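Local coordinates for carboxylesterase (Est-2) (Archaeoglobus fulgidus, PDB 5FRD), which is a thermophilic carboxylesterase of the alpha/beta hydrolase family, probably hydrolysing carboxylic esters, and holds a coenzyme A molecule near its active site, at residues V5-D10 / S73-K78; G11-L16 / Q56-E61; A135-L140 / K153-F158; S141-S146 / D200-L205. All coordinates share one frame; numbering follows the deposited sequence.

Interaction 1 (V5-D10 / S73-K78)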
# COMPACT_ATOMS: atom_id res chain seq x y z
N VAL A 5 -4.50 0.45 -18.13
CA VAL A 5 -3.73 1.38 -18.98
C VAL A 5 -2.27 1.09 -18.83
O VAL A 5 -1.83 0.39 -17.91
CB VAL A 5 -4.01 2.84 -18.66
CG1 VAL A 5 -5.47 3.17 -18.92
CG2 VAL A 5 -3.62 3.19 -17.23
N PHE A 6 -1.49 1.65 -19.75
CA PHE A 6 -0.04 1.48 -19.76
C PHE A 6 0.60 2.83 -19.99
O PHE A 6 0.12 3.59 -20.83
CB PHE A 6 0.38 0.50 -20.85
CG PHE A 6 -0.13 -0.90 -20.62
CD1 PHE A 6 -1.39 -1.28 -21.06
CD2 PHE A 6 0.64 -1.81 -19.91
CE1 PHE A 6 -1.86 -2.57 -20.81
CE2 PHE A 6 0.16 -3.10 -19.67
CZ PHE A 6 -1.08 -3.45 -20.11
N ILE A 7 1.69 3.07 -19.29
CA ILE A 7 2.55 4.25 -19.45
C ILE A 7 3.99 3.77 -19.51
O ILE A 7 4.30 2.59 -19.29
CB ILE A 7 2.36 5.26 -18.29
CG1 ILE A 7 2.84 4.69 -16.96
CG2 ILE A 7 0.92 5.72 -18.24
CD1 ILE A 7 2.85 5.69 -15.85
N ASP A 8 4.89 4.70 -19.82
CA ASP A 8 6.32 4.41 -19.86
C ASP A 8 7.03 5.29 -18.85
O ASP A 8 6.81 6.50 -18.83
CB ASP A 8 6.88 4.69 -21.25
CG ASP A 8 8.37 4.35 -21.33
OD1 ASP A 8 8.69 3.16 -21.45
OD2 ASP A 8 9.20 5.29 -21.22
N VAL A 9 7.85 4.68 -18.01
CA VAL A 9 8.72 5.40 -17.10
C VAL A 9 10.18 5.03 -17.42
O VAL A 9 10.63 3.95 -17.06
CB VAL A 9 8.40 5.12 -15.62
CG1 VAL A 9 9.37 5.83 -14.69
CG2 VAL A 9 6.95 5.53 -15.32
N ASP A 10 10.89 5.96 -18.09
CA ASP A 10 12.30 5.74 -18.49
C ASP A 10 12.53 4.42 -19.20
O ASP A 10 13.52 3.72 -18.94
CB ASP A 10 13.20 5.80 -17.25
CG ASP A 10 13.08 7.10 -16.50
OD1 ASP A 10 12.62 8.10 -17.09
OD2 ASP A 10 13.43 7.10 -15.30
N SER A 73 6.11 7.84 -8.15
CA SER A 73 5.99 9.26 -8.36
C SER A 73 5.86 9.66 -9.84
O SER A 73 4.99 10.46 -10.19
CB SER A 73 7.12 10.00 -7.69
OG SER A 73 8.38 9.63 -8.20
N GLU A 74 6.69 9.06 -10.69
CA GLU A 74 6.59 9.32 -12.11
C GLU A 74 5.25 8.89 -12.66
O GLU A 74 4.64 9.56 -13.49
CB GLU A 74 7.72 8.62 -12.88
CG GLU A 74 9.09 9.23 -12.63
CD GLU A 74 9.19 10.64 -13.18
OE1 GLU A 74 8.92 10.83 -14.38
OE2 GLU A 74 9.47 11.57 -12.41
N SER A 75 4.75 7.75 -12.18
CA SER A 75 3.47 7.26 -12.64
C SER A 75 2.29 8.12 -12.18
O SER A 75 1.37 8.35 -12.92
CB SER A 75 3.26 5.81 -12.17
OG SER A 75 4.24 4.93 -12.69
N LEU A 76 2.35 8.62 -10.95
CA LEU A 76 1.37 9.53 -10.44
C LEU A 76 1.36 10.81 -11.28
O LEU A 76 0.33 11.25 -11.75
CB LEU A 76 1.65 9.80 -8.95
CG LEU A 76 0.64 10.58 -8.15
CD1 LEU A 76 0.90 10.40 -6.66
CD2 LEU A 76 0.57 12.06 -8.50
N LYS A 77 2.54 11.37 -11.49
CA LYS A 77 2.64 12.60 -12.29
C LYS A 77 2.02 12.43 -13.68
O LYS A 77 1.34 13.34 -14.16
CB LYS A 77 4.10 13.02 -12.43
CG LYS A 77 4.71 13.59 -11.17
CD LYS A 77 6.23 13.73 -11.33
CE LYS A 77 6.88 14.25 -10.07
NZ LYS A 77 8.36 14.33 -10.22
N LYS A 78 2.21 11.26 -14.30
CA LYS A 78 1.74 11.00 -15.68
C LYS A 78 0.27 10.65 -15.78
O LYS A 78 -0.29 10.62 -16.88
CB LYS A 78 2.56 9.87 -16.31
CG LYS A 78 4.00 10.27 -16.66
CD LYS A 78 4.84 9.07 -17.07
CE LYS A 78 6.32 9.37 -17.13
NZ LYS A 78 6.65 10.31 -18.24
O HOH W 1 6.26 8.69 -20.58
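The flat group in this contact is the peptide carbonyl of Asp8: Asp8 O meets Lys78 CE at 3.4 Å, with Lys78 CD a little further back, and no ring takes part. In the Lys78 conformer described, the ammonium bends away at the end of an otherwise extended chain. Lys78 NZ does not bond the carbonyl directly; water 1 donates to Asp8 O and accepts from Lys78 NZ, 2.9 Å from each of the two. Asp8 OD2, in the conformer described, accepts from Gly11 N. Beside this water-bridged lysine the contact is apolar. Ile7 places CG1 in the cramped position between its backbone N and carbonyl carbon (chi1 66°), and from there CD1 reaches Ser75 OG at 3.5 Å, a hydroxyl already bonded to Tyr71 O. This is the outer border of the alpha/beta hydrolase sheet: strand 3-9 is its outermost strand on this side, and helix 65-79 packs against it at an axis angle of 128°. Val9 spreads its two methyls over Glu74 and Ser75, CG1 3.7 Å from Glu74 CB and CG2 3.8 Å from Ser75 OG. Cutting Val9 back to an alanine is likely to remove both methyl contacts and open a gap beside Glu74 CB and Ser75 OG. Beyond its CB and CG, Glu74 turns its carboxylate to Lys77 NZ in a long salt bridge, Glu74 OE2 to Lys77 NZ 3.7 Å.

Interaction 2 (G11-L16 / Q56-E61)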
# COMPACT_ATOMS: atom_id res chain seq x y z
N GLY A 11 11.61 4.04 -20.06
CA GLY A 11 11.71 2.80 -20.79
C GLY A 11 11.15 1.56 -20.11
O GLY A 11 11.19 0.48 -20.69
N VAL A 12 10.64 1.70 -18.89
CA VAL A 12 10.00 0.61 -18.16
C VAL A 12 8.49 0.79 -18.36
O VAL A 12 7.93 1.84 -18.03
CB VAL A 12 10.35 0.65 -16.66
CG1 VAL A 12 9.66 -0.47 -15.88
CG2 VAL A 12 11.87 0.56 -16.47
N LYS A 13 7.86 -0.23 -18.93
CA LYS A 13 6.40 -0.25 -19.10
C LYS A 13 5.78 -0.45 -17.71
O LYS A 13 6.10 -1.42 -17.02
CB LYS A 13 5.96 -1.35 -20.05
CG LYS A 13 4.44 -1.48 -20.18
CD LYS A 13 4.00 -2.44 -21.30
CE LYS A 13 4.29 -3.91 -21.11
NZ LYS A 13 4.25 -4.37 -19.69
N VAL A 14 4.89 0.48 -17.37
CA VAL A 14 4.14 0.43 -16.10
C VAL A 14 2.67 0.33 -16.45
O VAL A 14 2.13 1.17 -17.15
CB VAL A 14 4.43 1.64 -15.22
CG1 VAL A 14 3.55 1.63 -13.96
CG2 VAL A 14 5.91 1.67 -14.80
N SER A 15 2.00 -0.69 -15.90
CA SER A 15 0.56 -0.83 -16.02
C SER A 15 -0.13 -0.28 -14.79
O SER A 15 0.43 -0.34 -13.69
CB SER A 15 0.19 -2.28 -16.20
OG SER A 15 -1.18 -2.39 -16.62
N LEU A 16 -1.30 0.27 -15.00
CA LEU A 16 -2.18 0.71 -13.91
C LEU A 16 -3.59 0.25 -14.18
O LEU A 16 -4.01 0.12 -15.32
CB LEU A 16 -2.15 2.22 -13.70
CG LEU A 16 -0.76 2.84 -13.47
CD1 LEU A 16 -0.15 3.37 -14.77
CD2 LEU A 16 -0.81 3.97 -12.47
N GLN A 56 1.09 -6.47 -14.58
CA GLN A 56 1.42 -6.37 -16.00
C GLN A 56 2.53 -5.38 -16.31
O GLN A 56 2.75 -5.01 -17.47
CB GLN A 56 0.17 -6.06 -16.81
CG GLN A 56 -0.91 -7.08 -16.59
CD GLN A 56 -0.60 -8.40 -17.25
OE1 GLN A 56 -0.02 -8.44 -18.32
NE2 GLN A 56 -0.91 -9.48 -16.56
N SER A 57 3.23 -4.90 -15.28
CA SER A 57 4.38 -4.05 -15.47
C SER A 57 5.62 -4.86 -15.86
O SER A 57 5.72 -6.05 -15.57
CB SER A 57 4.61 -3.20 -14.23
OG SER A 57 3.55 -2.28 -14.09
N ASP A 58 6.57 -4.19 -16.47
CA ASP A 58 7.84 -4.80 -16.79
C ASP A 58 8.61 -5.20 -15.54
O ASP A 58 8.43 -4.66 -14.43
CB ASP A 58 8.74 -3.85 -17.60
CG ASP A 58 8.40 -3.77 -19.07
OD1 ASP A 58 7.58 -4.57 -19.58
OD2 ASP A 58 8.98 -2.85 -19.72
N THR A 59 9.51 -6.15 -15.73
CA THR A 59 10.49 -6.55 -14.73
C THR A 59 11.72 -5.64 -14.85
O THR A 59 12.17 -5.33 -15.95
CB THR A 59 10.86 -8.03 -14.95
OG1 THR A 59 9.72 -8.85 -14.68
CG2 THR A 59 12.03 -8.48 -14.08
N VAL A 60 12.23 -5.21 -13.71
CA VAL A 60 13.43 -4.38 -13.65
C VAL A 60 14.04 -4.53 -12.26
O VAL A 60 13.35 -4.74 -11.25
CB VAL A 60 13.12 -2.90 -14.00
CG1 VAL A 60 12.30 -2.22 -12.91
CG2 VAL A 60 14.41 -2.10 -14.24
N GLU A 61 15.37 -4.45 -12.18
CA GLU A 61 16.04 -4.55 -10.89
C GLU A 61 15.66 -3.37 -9.99
O GLU A 61 15.80 -2.21 -10.38
CB GLU A 61 17.57 -4.57 -11.09
CG GLU A 61 18.37 -4.89 -9.84
CD GLU A 61 19.87 -4.73 -10.02
OE1 GLU A 61 20.34 -4.38 -11.13
OE2 GLU A 61 20.60 -4.95 -9.03
O HOH W 2 11.77 -2.47 -19.56
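Asp58 swings CG anti to its carbonyl carbon (chi1 -80°), and this brings its carboxylate over Lys13; the Lys13 chain leaves with CG anti to the backbone N, then bends at chi3 and chi4, which turns its ammonium back to the same loop. The setting is the border of the alpha/beta hydrolase sheet, where the loop between strand 47-49 and helix 65-79 runs roughly antiparallel alongside strand 12-18, whose Val14 also bonds Ile7 of strand 3-9. Lys13 is held at both ends of its backbone unit. Lys13 N donates to Asp58 OD2 at 3.0 Å, approaching from above the carboxylate plane, while Asp58 N returns a nearly straight bond to Lys13 O at 2.9 Å. In the conformer described, the Lys13 side chain adds a third and a fourth link: NZ bonds Gln56 O at 2.8 Å and forms a salt bridge to Asp58 OD1, a weak hydrogen bond of 3.3 Å from NZ. The two Asp58 oxygens are thus divided between the backbone and the ammonium of one residue, which should fix the rotation of the carboxylate. Water 2 donates to both Gly11 O and Asp58 OD2 at the hairpin end. On the apolar flank, Val12 CG1 packs on Asp58 CB, and Val12 CG2 lies 4.3 Å from Val60 CG2, with Tyr71 of helix 65-79 against both valines. Further along, Ser57 OG works in two directions, donating to Asp50 O and accepting from Ser15 N at 2.9 Å with an N-H...O angle of 164°.

Interaction 3 (A135-L140 / K153-F158)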
# COMPACT_ATOMS: atom_id res chain seq x y z
N ALA A 135 5.96 -20.73 5.26
CA ALA A 135 6.20 -19.29 5.46
C ALA A 135 5.00 -18.49 5.00
O ALA A 135 4.60 -17.54 5.67
CB ALA A 135 7.46 -18.87 4.74
N VAL A 136 4.45 -18.87 3.84
CA VAL A 136 3.28 -18.21 3.31
C VAL A 136 2.11 -18.40 4.26
O VAL A 136 1.40 -17.44 4.57
CB VAL A 136 2.96 -18.69 1.89
CG1 VAL A 136 1.57 -18.26 1.47
CG2 VAL A 136 4.00 -18.20 0.91
N ASP A 137 1.87 -19.62 4.75
CA ASP A 137 0.81 -19.85 5.68
C ASP A 137 0.96 -19.05 6.98
O ASP A 137 -0.01 -18.52 7.50
CB ASP A 137 0.66 -21.32 6.04
CG ASP A 137 0.14 -22.16 4.89
OD1 ASP A 137 -0.46 -21.63 3.93
OD2 ASP A 137 0.32 -23.40 5.00
N LEU A 138 2.19 -18.92 7.46
CA LEU A 138 2.44 -18.11 8.67
C LEU A 138 2.13 -16.62 8.43
O LEU A 138 1.37 -16.00 9.18
CB LEU A 138 3.89 -18.28 9.10
CG LEU A 138 4.34 -17.41 10.28
CD1 LEU A 138 3.48 -17.65 11.51
CD2 LEU A 138 5.81 -17.66 10.54
N MET A 139 2.66 -16.10 7.33
CA MET A 139 2.37 -14.70 6.97
C MET A 139 0.87 -14.47 6.82
O MET A 139 0.30 -13.50 7.33
CB MET A 139 3.10 -14.33 5.71
CG MET A 139 2.92 -12.87 5.35
SD MET A 139 3.94 -12.47 3.94
CE MET A 139 3.35 -10.79 3.63
N LEU A 140 0.17 -15.35 6.13
CA LEU A 140 -1.25 -15.13 5.89
C LEU A 140 -2.13 -15.34 7.12
O LEU A 140 -3.18 -14.69 7.25
CB LEU A 140 -1.73 -15.96 4.70
CG LEU A 140 -1.12 -15.45 3.38
CD1 LEU A 140 -1.76 -16.18 2.22
CD2 LEU A 140 -1.25 -13.96 3.14
N LYS A 153 -7.26 -17.39 -2.28
CA LYS A 153 -6.71 -16.79 -3.48
C LYS A 153 -5.35 -16.17 -3.24
O LYS A 153 -4.45 -16.34 -4.05
CB LYS A 153 -7.61 -15.73 -4.08
CG LYS A 153 -7.12 -15.32 -5.46
CD LYS A 153 -8.29 -14.99 -6.35
CE LYS A 153 -7.85 -14.28 -7.62
NZ LYS A 153 -7.18 -15.18 -8.60
N LYS A 154 -5.21 -15.43 -2.14
CA LYS A 154 -3.93 -14.77 -1.86
C LYS A 154 -2.84 -15.78 -1.59
O LYS A 154 -1.71 -15.59 -1.99
CB LYS A 154 -4.05 -13.80 -0.69
CG LYS A 154 -2.74 -13.01 -0.48
CD LYS A 154 -2.97 -11.72 0.29
CE LYS A 154 -1.75 -10.81 0.39
NZ LYS A 154 -1.38 -10.13 -0.87
N ARG A 155 -3.22 -16.89 -0.92
CA ARG A 155 -2.27 -17.96 -0.70
C ARG A 155 -1.72 -18.54 -2.00
O ARG A 155 -0.53 -18.74 -2.16
CB ARG A 155 -2.92 -19.04 0.17
CG ARG A 155 -2.00 -20.17 0.57
CD ARG A 155 -2.70 -21.14 1.52
NE ARG A 155 -1.89 -22.36 1.66
CZ ARG A 155 -1.87 -23.33 0.74
NH1 ARG A 155 -2.55 -23.21 -0.40
NH2 ARG A 155 -1.12 -24.41 0.92
N ARG A 156 -2.60 -18.77 -2.97
CA ARG A 156 -2.14 -19.26 -4.26
C ARG A 156 -1.27 -18.25 -5.01
O ARG A 156 -0.28 -18.58 -5.63
CB ARG A 156 -3.31 -19.69 -5.14
CG ARG A 156 -4.06 -20.89 -4.58
CD ARG A 156 -4.96 -21.54 -5.62
NE ARG A 156 -5.88 -20.57 -6.17
CZ ARG A 156 -7.02 -20.21 -5.60
NH1 ARG A 156 -7.49 -20.79 -4.49
NH2 ARG A 156 -7.77 -19.28 -6.21
N GLU A 157 -1.69 -16.99 -4.93
CA GLU A 157 -0.86 -15.92 -5.51
C GLU A 157 0.54 -15.90 -4.93
O GLU A 157 1.53 -15.82 -5.64
CB GLU A 157 -1.54 -14.55 -5.32
CG GLU A 157 -2.79 -14.35 -6.15
CD GLU A 157 -3.53 -13.09 -5.85
OE1 GLU A 157 -3.24 -12.43 -4.84
OE2 GLU A 157 -4.41 -12.73 -6.68
N PHE A 158 0.63 -15.97 -3.60
CA PHE A 158 1.94 -15.96 -2.95
C PHE A 158 2.78 -17.18 -3.35
O PHE A 158 3.98 -17.04 -3.61
CB PHE A 158 1.75 -15.87 -1.44
CG PHE A 158 1.63 -14.46 -0.88
CD1 PHE A 158 1.45 -13.33 -1.68
CD2 PHE A 158 1.72 -14.29 0.50
CE1 PHE A 158 1.36 -12.07 -1.10
CE2 PHE A 158 1.61 -13.04 1.09
CZ PHE A 158 1.45 -11.93 0.28
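Lys154 opens the contact with its aliphatic part, CG and CD each 4.0 Å from Leu140 CD2. The two helices belong to the helical cap inserted between strands 106-112 and 192-197 of the alpha/beta hydrolase core, and their axes are 140° apart, nearer antiparallel than crossed. Arg155 comes next, with CG anti to the backbone N (chi1 -175°); Leu140 CD1 rests on Arg155 CA and CB, while the extended chain carries the guanidinium on to Asp137. Arg155 NE donates to the syn lone pair of Asp137 OD1 at 2.8 Å in a somewhat bent bond (147°), with the carboxylate and guanidinium nearly coplanar. Arg155 NH2 pairs with Glu133, whose carboxylate lies close to that of Asp137. A leucine in place of Arg155 would probably leave these two neighbouring carboxylates without their shared cation. One turn on, Phe158 packs against Val136, Met139 and Leu140. Val136 CG1 sits 3.8 Å from Phe158 CB and at the ring's edge, and Lys154 CG lies over the centre of one face. Leu140 CD2 reaches Phe158 CE2 obliquely at 3.6 Å. The same ring carbon takes an oblique Met-aromatic contact, Met139 SD standing 3.7 Å from Phe158 CE2.

Interaction 4 (S141-S146 / D200-L205). With COA (coenzyme A), chain C.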
# COMPACT_ATOMS: atom_id res chain seq x y z
N SER A 141 -1.67 -16.18 8.07
CA SER A 141 -2.35 -16.30 9.35
C SER A 141 -2.35 -14.97 10.14
O SER A 141 -3.21 -14.76 10.99
CB SER A 141 -1.73 -17.41 10.23
OG SER A 141 -0.48 -17.04 10.79
N MET A 142 -1.38 -14.11 9.84
CA MET A 142 -1.21 -12.82 10.48
C MET A 142 -1.84 -11.67 9.66
O MET A 142 -1.80 -10.52 10.10
CB MET A 142 0.28 -12.55 10.65
CG MET A 142 0.95 -13.56 11.60
SD MET A 142 2.74 -13.51 11.62
CE MET A 142 2.98 -12.02 12.55
N ALA A 143 -2.41 -12.02 8.51
CA ALA A 143 -2.94 -11.05 7.53
C ALA A 143 -4.43 -11.09 7.29
O ALA A 143 -4.98 -10.13 6.74
CB ALA A 143 -2.23 -11.19 6.21
N PHE A 144 -5.10 -12.19 7.66
CA PHE A 144 -6.53 -12.37 7.45
C PHE A 144 -7.17 -12.72 8.77
O PHE A 144 -6.60 -13.52 9.53
CB PHE A 144 -6.77 -13.49 6.46
CG PHE A 144 -6.56 -13.11 5.03
CD1 PHE A 144 -7.55 -12.46 4.33
CD2 PHE A 144 -5.36 -13.37 4.39
CE1 PHE A 144 -7.38 -12.11 3.00
CE2 PHE A 144 -5.20 -13.04 3.06
CZ PHE A 144 -6.21 -12.41 2.37
N ALA A 145 -8.36 -12.19 8.99
CA ALA A 145 -9.14 -12.53 10.19
C ALA A 145 -9.82 -13.87 10.03
O ALA A 145 -10.15 -14.52 11.03
CB ALA A 145 -10.16 -11.45 10.44
N SER A 146 -10.04 -14.30 8.79
CA SER A 146 -10.71 -15.57 8.54
C SER A 146 -10.12 -16.21 7.30
O SER A 146 -9.57 -15.52 6.44
CB SER A 146 -12.21 -15.35 8.35
OG SER A 146 -12.48 -14.59 7.18
N ASP A 200 -4.90 -7.04 12.75
CA ASP A 200 -3.65 -7.09 11.98
C ASP A 200 -2.45 -7.44 12.87
O ASP A 200 -2.16 -6.71 13.83
CB ASP A 200 -3.44 -5.71 11.30
CG ASP A 200 -2.31 -5.69 10.28
OD1 ASP A 200 -1.40 -6.53 10.30
OD2 ASP A 200 -2.35 -4.76 9.42
N LYS A 201 -1.74 -8.52 12.54
CA LYS A 201 -0.54 -8.93 13.29
C LYS A 201 0.76 -8.67 12.54
O LYS A 201 1.84 -8.78 13.12
CB LYS A 201 -0.66 -10.40 13.70
CG LYS A 201 -1.81 -10.62 14.68
CD LYS A 201 -1.72 -11.90 15.46
CE LYS A 201 -1.06 -11.79 16.82
NZ LYS A 201 -0.45 -13.09 17.22
N LEU A 202 0.68 -8.33 11.26
CA LEU A 202 1.88 -8.00 10.51
C LEU A 202 2.31 -6.56 10.78
O LEU A 202 3.49 -6.26 10.88
CB LEU A 202 1.68 -8.22 9.01
CG LEU A 202 1.55 -9.68 8.56
CD1 LEU A 202 1.16 -9.76 7.11
CD2 LEU A 202 2.89 -10.39 8.83
N THR A 203 1.32 -5.66 10.81
CA THR A 203 1.55 -4.24 11.09
C THR A 203 0.48 -3.87 12.11
O THR A 203 -0.61 -3.47 11.78
CB THR A 203 1.45 -3.37 9.81
OG1 THR A 203 0.22 -3.62 9.13
CG2 THR A 203 2.58 -3.67 8.85
N PRO A 204 0.79 -4.08 13.39
CA PRO A 204 -0.27 -4.02 14.40
C PRO A 204 -0.66 -2.60 14.80
O PRO A 204 -0.11 -1.60 14.29
CB PRO A 204 0.34 -4.78 15.58
CG PRO A 204 1.79 -4.60 15.41
CD PRO A 204 2.05 -4.58 13.94
N LEU A 205 -1.60 -2.50 15.73
CA LEU A 205 -2.12 -1.22 16.17
C LEU A 205 -1.03 -0.25 16.55
O LEU A 205 -1.10 0.91 16.16
CB LEU A 205 -3.04 -1.44 17.36
CG LEU A 205 -3.62 -0.18 18.00
CD1 LEU A 205 -4.50 0.59 17.01
CD2 LEU A 205 -4.43 -0.55 19.23
N1A COA C . 6.21 1.53 14.67
C2A COA C . 6.41 1.72 15.98
N3A COA C . 7.33 1.03 16.67
C4A COA C . 8.10 0.11 16.05
C5A COA C . 7.95 -0.16 14.63
C6A COA C . 6.95 0.63 13.94
N6A COA C . 6.74 0.44 12.62
N7A COA C . 8.81 -1.13 14.27
C8A COA C . 9.49 -1.43 15.39
N9A COA C . 9.06 -0.70 16.44
C1B COA C . 9.56 -0.81 17.82
C2B COA C . 9.08 -2.11 18.38
O2B COA C . 7.76 -1.96 18.91
C3B COA C . 10.17 -2.43 19.39
O3B COA C . 9.90 -1.72 20.60
P3B COA C . 10.06 -2.41 22.06
O7A COA C . 11.54 -2.70 22.10
O8A COA C . 9.15 -3.62 22.00
O9A COA C . 9.57 -1.33 23.01
C4B COA C . 11.43 -1.88 18.75
O4B COA C . 10.97 -0.87 17.82
C5B COA C . 12.27 -2.91 18.02
O5B COA C . 11.47 -3.56 17.02
P1A COA C . 12.10 -4.06 15.63
O1A COA C . 12.98 -3.03 15.05
O2A COA C . 10.90 -4.51 14.80
O3A COA C . 13.06 -5.31 15.95
P2A COA C . 12.78 -6.64 16.80
O4A COA C . 14.04 -7.42 16.56
O5A COA C . 12.28 -6.28 18.17
O6A COA C . 11.52 -7.40 16.13
CBP COA C . 10.25 -8.61 14.53
CCP COA C . 11.59 -7.95 14.82
CDP COA C . 10.28 -9.14 13.11
CEP COA C . 10.06 -9.77 15.53
CAP COA C . 9.13 -7.55 14.69
OAP COA C . 9.41 -6.39 13.86
C9P COA C . 7.76 -8.10 14.35
O9P COA C . 7.24 -8.93 15.06
N8P COA C . 7.17 -7.60 13.25
C7P COA C . 5.79 -7.90 12.86
C6P COA C . 5.64 -9.10 11.93
C5P COA C . 6.12 -8.96 10.50
O5P COA C . 6.86 -9.81 10.00
N4P COA C . 5.66 -7.91 9.81
C3P COA C . 5.94 -7.72 8.40
C2P COA C . 6.03 -6.24 8.11
S1P COA C . 6.23 -6.03 6.32
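Asp200 OD1, which faces Met142 O across the contact at 4.0 Å without bonding it, is gripped by its own chain: Thr203 N donates to Asp200 OD1 at 2.9 Å along an essentially straight line (179°), and Leu202 N adds a weak bond. This is an Asx motif in the loop after strand 192-197 of the alpha/beta hydrolase fold, where the acid of the catalytic triad is commonly found. Thr203 OG1 donates to Asp200 OD2 at 2.8 Å, and OD2 also pairs with His228 ND1, which should hold the carboxylate in place; the arrangement is consistent with a Ser89-His228-Asp200 triad, with Thr203 as a second-shell support. Across the contact, Lys201 N donates to Met142 O at 3.2 Å, in the carbonyl plane, tying the cap loop after helix 132-141 to the acid loop. Apolar packing lies beside this bond. Met142 CB lies 3.8 Å from Leu202 CG, the two side chains crossing at about a right angle, and Ala143 CB meets Leu202 CD1 at 3.8 Å. The ends of Met142 and Leu202 then face coenzyme A. The Met142 chain bends at chi3 (75°), bringing its CE methyl over to Lys201 O at 3.5 Å and beside the pantetheine carbon C6P, with Leu121 of the same pocket close by. Leu202 serves the ligand twice. Its CD2 packs near the pantetheine amide, and its carbonyl takes a hydrogen bond from that amide, COA N4P to Leu202 O 2.9 Å, with an N-H...O angle of 160°.

How the interactions relate
Interactions 1 and 2 share the hairpin of strands 3-9 and 12-18 at one border of the sheet, and touch through bonds such as Ile7 N to Val14 O. Both are partly buried, but interaction 1 is mostly methyl packing against a helix with a bridging water at its edge, whereas interaction 2 relies on direct hydrogen bonds and a salt bridge to a loop. Interactions 3 and 4 are buried and touch each other, Met139 O against Leu202 CD1 and Lys154 against Phe144, joining the cap helices to the coenzyme A pocket. Interaction 3 is largely apolar with one ion pair; interaction 4 has a single backbone bond across it. The centres of interactions 1 and 4 lie about 32 Å apart.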